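Local coordinates for protein Cas13d (uncultured Ruminococcus sp, PDB 6IV9) that binds a CRISPR RNA as the effector Cas13d and, through two HEPN domains, matures that RNA and cleaves target RNA, at residues A[358-361]-A[362-366]; A[444-447]-A[448-452]. The protein carries 2 engineered substitutions. All coordinates share one frame; numbering follows the deposited sequence.

Interaction 1. Residues A[358-361]-A[362-366]. With nucleotides of chain B.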
loop_
_atom_site.group_PDB
_atom_site.type_symbol
_atom_site.label_atom_id
_atom_site.label_comp_id
_atom_site.label_asym_id
_atom_site.label_seq_id
_atom_site.Cartn_x
_atom_site.Cartn_y
_atom_site.Cartn_z
ATOM N N ARG A 358 -0.583 2.076 -31.262
ATOM C CA ARG A 358 -0.083 0.970 -30.420
ATOM C C ARG A 358 0.681 1.541 -29.220
ATOM O O ARG A 358 0.485 1.049 -28.126
ATOM C CB ARG A 358 0.715 -0.004 -31.279
ATOM C CG ARG A 358 -0.161 -0.727 -32.289
ATOM C CD ARG A 358 0.519 -1.894 -32.962
ATOM N NE ARG A 358 1.678 -1.452 -33.698
ATOM C CZ ARG A 358 1.740 -1.360 -35.017
ATOM N NH1 ARG A 358 0.718 -1.734 -35.759
ATOM N NH2 ARG A 358 2.830 -0.898 -35.593
ATOM N N LEU A 359 1.501 2.559 -29.443
ATOM C CA LEU A 359 2.263 3.174 -28.332
ATOM C C LEU A 359 1.299 3.801 -27.324
ATOM O O LEU A 359 1.569 3.735 -26.156
ATOM C CB LEU A 359 3.243 4.202 -28.887
ATOM C CG LEU A 359 4.515 3.626 -29.498
ATOM C CD1 LEU A 359 5.207 4.644 -30.374
ATOM C CD2 LEU A 359 5.453 3.124 -28.427
ATOM N N TYR A 360 0.244 4.436 -27.803
ATOM C CA TYR A 360 -0.739 5.085 -26.910
ATOM C C TYR A 360 -1.462 4.045 -26.056
ATOM O O TYR A 360 -1.674 4.281 -24.890
ATOM C CB TYR A 360 -1.665 6.035 -27.658
ATOM C CG TYR A 360 -2.360 6.991 -26.734
ATOM C CD1 TYR A 360 -1.706 8.096 -26.241
ATOM C CD2 TYR A 360 -3.649 6.769 -26.312
ATOM C CE1 TYR A 360 -2.320 8.974 -25.372
ATOM C CE2 TYR A 360 -4.285 7.638 -25.449
ATOM C CZ TYR A 360 -3.617 8.744 -24.977
ATOM O OH TYR A 360 -4.232 9.607 -24.138
ATOM N N TYR A 361 -1.791 2.900 -26.643
ATOM C CA TYR A 361 -2.435 1.832 -25.847
ATOM C C TYR A 361 -1.448 1.415 -24.756
ATOM O O TYR A 361 -1.858 1.192 -23.651
ATOM C CB TYR A 361 -2.831 0.623 -26.695
ATOM C CG TYR A 361 -3.491 -0.470 -25.902
ATOM C CD1 TYR A 361 -4.847 -0.457 -25.672
ATOM C CD2 TYR A 361 -2.763 -1.500 -25.352
ATOM C CE1 TYR A 361 -5.471 -1.431 -24.924
ATOM C CE2 TYR A 361 -3.368 -2.482 -24.594
ATOM C CZ TYR A 361 -4.729 -2.454 -24.383
ATOM O OH TYR A 361 -5.350 -3.412 -23.656
ATOM N N ASP A 362 -0.175 1.319 -25.109
ATOM C CA ASP A 362 0.858 0.933 -24.120
ATOM C C ASP A 362 0.908 1.996 -23.027
ATOM O O ASP A 362 0.836 1.643 -21.878
ATOM C CB ASP A 362 2.227 0.837 -24.788
ATOM C CG ASP A 362 3.387 0.519 -23.863
ATOM O OD1 ASP A 362 3.373 0.956 -22.726
ATOM O OD2 ASP A 362 4.300 -0.135 -24.318
ATOM N N PHE A 363 0.917 3.254 -23.417
ATOM C CA PHE A 363 1.028 4.373 -22.462
ATOM C C PHE A 363 -0.130 4.336 -21.464
ATOM O O PHE A 363 0.093 4.661 -20.334
ATOM C CB PHE A 363 1.051 5.675 -23.256
ATOM C CG PHE A 363 1.077 6.941 -22.449
ATOM C CD1 PHE A 363 2.260 7.431 -21.939
ATOM C CD2 PHE A 363 -0.077 7.656 -22.226
ATOM C CE1 PHE A 363 2.282 8.600 -21.210
ATOM C CE2 PHE A 363 -0.054 8.824 -21.495
ATOM C CZ PHE A 363 1.124 9.288 -20.986
ATOM N N ILE A 364 -1.344 4.054 -21.917
ATOM C CA ILE A 364 -2.513 3.994 -20.998
ATOM C C ILE A 364 -2.573 2.722 -20.144
ATOM O O ILE A 364 -2.690 2.839 -18.951
ATOM C CB ILE A 364 -3.817 4.180 -21.793
ATOM C CG1 ILE A 364 -3.866 5.547 -22.470
ATOM C CG2 ILE A 364 -5.029 3.947 -20.918
ATOM C CD1 ILE A 364 -3.958 6.694 -21.514
ATOM N N VAL A 365 -2.484 1.559 -20.774
ATOM C CA VAL A 365 -2.726 0.263 -20.086
ATOM C C VAL A 365 -1.457 -0.393 -19.541
ATOM O O VAL A 365 -1.529 -0.939 -18.458
ATOM C CB VAL A 365 -3.472 -0.689 -21.034
ATOM C CG1 VAL A 365 -3.745 -2.027 -20.399
ATOM C CG2 VAL A 365 -4.758 -0.073 -21.542
ATOM N N LEU A 366 -0.409 -0.463 -20.348
ATOM C CA LEU A 366 0.863 -1.091 -19.926
ATOM C C LEU A 366 1.723 -0.113 -19.120
ATOM O O LEU A 366 2.479 -0.578 -18.287
ATOM C CB LEU A 366 1.606 -1.611 -21.159
ATOM C CG LEU A 366 0.917 -2.735 -21.925
ATOM C CD1 LEU A 366 0.506 -3.857 -21.006
ATOM C CD2 LEU A 366 -0.295 -2.230 -22.645
ATOM P P U B 43 -5.351 6.686 -16.221
ATOM O OP1 U B 43 -4.371 5.603 -15.842
ATOM O OP2 U B 43 -4.852 8.022 -16.538
ATOM O "O5'" U B 43 -6.123 6.062 -17.461
ATOM C "C5'" U B 43 -7.246 6.733 -18.049
ATOM C "C4'" U B 43 -7.512 6.170 -19.427
ATOM O "O4'" U B 43 -7.968 4.820 -19.221
ATOM C "C3'" U B 43 -8.653 6.844 -20.211
ATOM O "O3'" U B 43 -8.054 7.901 -20.942
ATOM C "C2'" U B 43 -9.169 5.686 -21.078
ATOM O "O2'" U B 43 -8.199 5.492 -22.083
ATOM C "C1'" U B 43 -9.042 4.501 -20.110
ATOM N N1 U B 43 -10.254 4.244 -19.319
ATOM C C2 U B 43 -11.360 3.755 -19.972
ATOM O O2 U B 43 -11.363 3.482 -21.154
ATOM N N3 U B 43 -12.464 3.586 -19.186
ATOM C C4 U B 43 -12.579 3.845 -17.845
ATOM O O4 U B 43 -13.649 3.626 -17.280
ATOM C C5 U B 43 -11.395 4.347 -17.235
ATOM C C6 U B 43 -10.299 4.529 -17.973
#

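Interaction 2. Residues A[444-447]-A[448-452]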
loop_
_atom_site.group_PDB
_atom_site.type_symbol
_atom_site.label_atom_id
_atom_site.label_comp_id
_atom_site.label_asym_id
_atom_site.label_seq_id
_atom_site.Cartn_x
_atom_site.Cartn_y
_atom_site.Cartn_z
ATOM N N ALA A 444 16.951 18.405 -13.787
ATOM C CA ALA A 444 16.896 19.790 -14.289
ATOM C C ALA A 444 17.718 19.922 -15.578
ATOM O O ALA A 444 17.211 20.492 -16.522
ATOM C CB ALA A 444 17.369 20.716 -13.209
ATOM N N ASP A 445 18.926 19.371 -15.626
ATOM C CA ASP A 445 19.758 19.477 -16.851
ATOM C C ASP A 445 19.047 18.776 -18.010
ATOM O O ASP A 445 19.048 19.308 -19.095
ATOM C CB ASP A 445 21.158 18.909 -16.639
ATOM C CG ASP A 445 21.986 19.696 -15.645
ATOM O OD1 ASP A 445 21.650 20.845 -15.389
ATOM O OD2 ASP A 445 22.942 19.136 -15.125
ATOM N N GLU A 446 18.464 17.612 -17.759
ATOM C CA GLU A 446 17.745 16.865 -18.816
ATOM C C GLU A 446 16.538 17.675 -19.298
ATOM O O GLU A 446 16.300 17.688 -20.476
ATOM C CB GLU A 446 17.338 15.474 -18.348
ATOM C CG GLU A 446 16.910 14.573 -19.475
ATOM C CD GLU A 446 17.998 14.040 -20.387
ATOM O OE1 GLU A 446 19.152 14.346 -20.153
ATOM O OE2 GLU A 446 17.677 13.303 -21.306
ATOM N N ALA A 447 15.831 18.333 -18.388
ATOM C CA ALA A 447 14.639 19.138 -18.738
ATOM C C ALA A 447 15.045 20.277 -19.678
ATOM O O ALA A 447 14.298 20.596 -20.574
ATOM C CB ALA A 447 13.992 19.664 -17.494
ATOM N N ALA A 448 16.212 20.856 -19.440
ATOM C CA ALA A 448 16.713 21.953 -20.290
ATOM C C ALA A 448 16.913 21.441 -21.713
ATOM O O ALA A 448 16.505 22.127 -22.626
ATOM C CB ALA A 448 18.002 22.452 -19.717
ATOM N N LYS A 449 17.538 20.282 -21.885
ATOM C CA LYS A 449 17.716 19.731 -23.249
ATOM C C LYS A 449 16.347 19.404 -23.847
ATOM O O LYS A 449 16.152 19.622 -25.037
ATOM C CB LYS A 449 18.600 18.486 -23.229
ATOM C CG LYS A 449 19.959 18.665 -22.576
ATOM C CD LYS A 449 20.814 17.435 -22.651
ATOM C CE LYS A 449 21.684 17.227 -21.435
ATOM N NZ LYS A 449 22.953 16.545 -21.778
ATOM N N LEU A 450 15.446 18.867 -23.030
ATOM C CA LEU A 450 14.101 18.482 -23.515
ATOM C C LEU A 450 13.326 19.716 -23.974
ATOM O O LEU A 450 12.620 19.611 -24.936
ATOM C CB LEU A 450 13.369 17.702 -22.424
ATOM C CG LEU A 450 13.871 16.276 -22.211
ATOM C CD1 LEU A 450 13.199 15.636 -21.019
ATOM C CD2 LEU A 450 13.660 15.437 -23.449
ATOM N N TRP A 451 13.463 20.834 -23.283
ATOM C CA TRP A 451 12.723 22.055 -23.672
ATOM C C TRP A 451 13.134 22.521 -25.066
ATOM O O TRP A 451 12.264 22.865 -25.830
ATOM C CB TRP A 451 12.952 23.167 -22.668
ATOM C CG TRP A 451 12.063 24.331 -22.938
ATOM C CD1 TRP A 451 12.437 25.571 -23.343
ATOM C CD2 TRP A 451 10.637 24.365 -22.813
ATOM N NE1 TRP A 451 11.344 26.372 -23.468
ATOM C CE2 TRP A 451 10.226 25.663 -23.153
ATOM C CE3 TRP A 451 9.669 23.429 -22.449
ATOM C CZ2 TRP A 451 8.893 26.049 -23.138
ATOM C CZ3 TRP A 451 8.353 23.811 -22.435
ATOM C CH2 TRP A 451 7.971 25.100 -22.778
ATOM N N GLY A 452 14.418 22.492 -25.381
ATOM C CA GLY A 452 14.840 22.934 -26.716
ATOM C C GLY A 452 14.213 22.050 -27.763
ATOM O O GLY A 452 13.856 22.532 -28.826
#

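Interaction 1. Residues A[358-361]-A[362-366]
Val365 lies over one face of the Tyr361 ring. Its CG2 is 3.9 Å from the ring centroid, a CH-pi contact set toward the rim. The Tyr361 ring gets there because CG is anti to the backbone N (chi1 -180°), which carries it along the helix toward the next turn. Leu366 meets the same ring obliquely, with CD2 3.6 Å from Tyr361 CE2. The hydroxyl of Tyr361 is hydrogen-bonded to Asn330 and to the backbone N of Lys490, which holds the hydroxyl end of the ring in place.

Tyr360 leads off another side of the helix. Its CE2 is 3.7 Å from Ile364 CG1, and its CE1 is 4.1 Å from Phe363 CD2. The Tyr360 and Phe363 rings are nearly parallel, with planes at 28°, but slid so far apart that they barely overlap. Phe409 meets both rings edge-to-face. The Tyr360 hydroxyl is hydrogen-bonded to Asn340 ND2. Ile364 turns its other branch to the RNA: CG2 is 3.5 Å from O4' of U43 of chain B, a van der Waals contact with the ribose.

Four i to i+4 backbone hydrogen bonds hold this stretch helical. The straightest runs from Val365 N to Tyr361 O, 3.0 Å long with an N-H...O angle of 170°. A wider pi-type turn follows at 362-366. Asp362 OD1 is hydrogen-bonded to Ser368 OG, a little further along the chain.

Helix 353-366 packs on helix 400-418 through Leu359, Asp362 and Ile364. Tyr360 reaches helix 338-347, and both Tyr360 and Ile364 touch Phe333 of helix 333-336.

Interaction 2. Residues A[444-447]-A[448-452]
Backbone hydrogen bonds from Ala448 N to Ala444 O, Lys449 N to Asp445 O, Leu450 N to Glu446 O and Trp451 N to Ala447 O make this regular alpha-helix, with the Lys449 bond weak at 3.3 Å. Leu450 CG rests 3.3 Å from Glu446 O. The two side chains pass at a slant, with Leu450 CD1 4.2 Å from Glu446 CG. Glu446 bends at chi2 (73°), and OE2 is hydrogen-bonded to Tyr415.

These turns belong to the long helix 436-464, whose inner face, with Ala447 and Leu450, packs on helices 376-386 and 400-418. Ala447 and Leu450 both touch Met383, and Leu450 also meets Asn414 and Tyr415. With Leu450 cut back to an alanine, the space beside Met383 and Tyr415 is likely to be left underfilled, and Glu446 CG would probably lose its contact with CD1.

Lys449 runs back along the exposed side, with CE 4.0 Å from Glu446 OE1. Lys449 NZ is 4.7 Å from Glu446 OE1, too far for contact, though the opposite charges may still attract. The Trp451 indole, its CG anti to the backbone N (chi1 -172°), extends off this turn and stacks on the Tyr387 ring.

Overall arrangement
From the N terminus, interaction 1 comes first, on helix 353-366, and interaction 2 follows on helix 436-464. Each joins successive turns of its own helix, so neither closes a loop. They are in series and neither nest nor cross. Their centres are 25 Å apart, and their nearest atoms about 13 Å apart, so they do not touch. Helix 400-418 bridges them: it packs against 358-366 through Phe409 and Tyr416, and against 444-452 through Asn414 and Tyr415. Interaction 1 meets the guide RNA directly. Interaction 2 lies farther from the chain centre, its nearest atom about 10 Å from the nucleic acid.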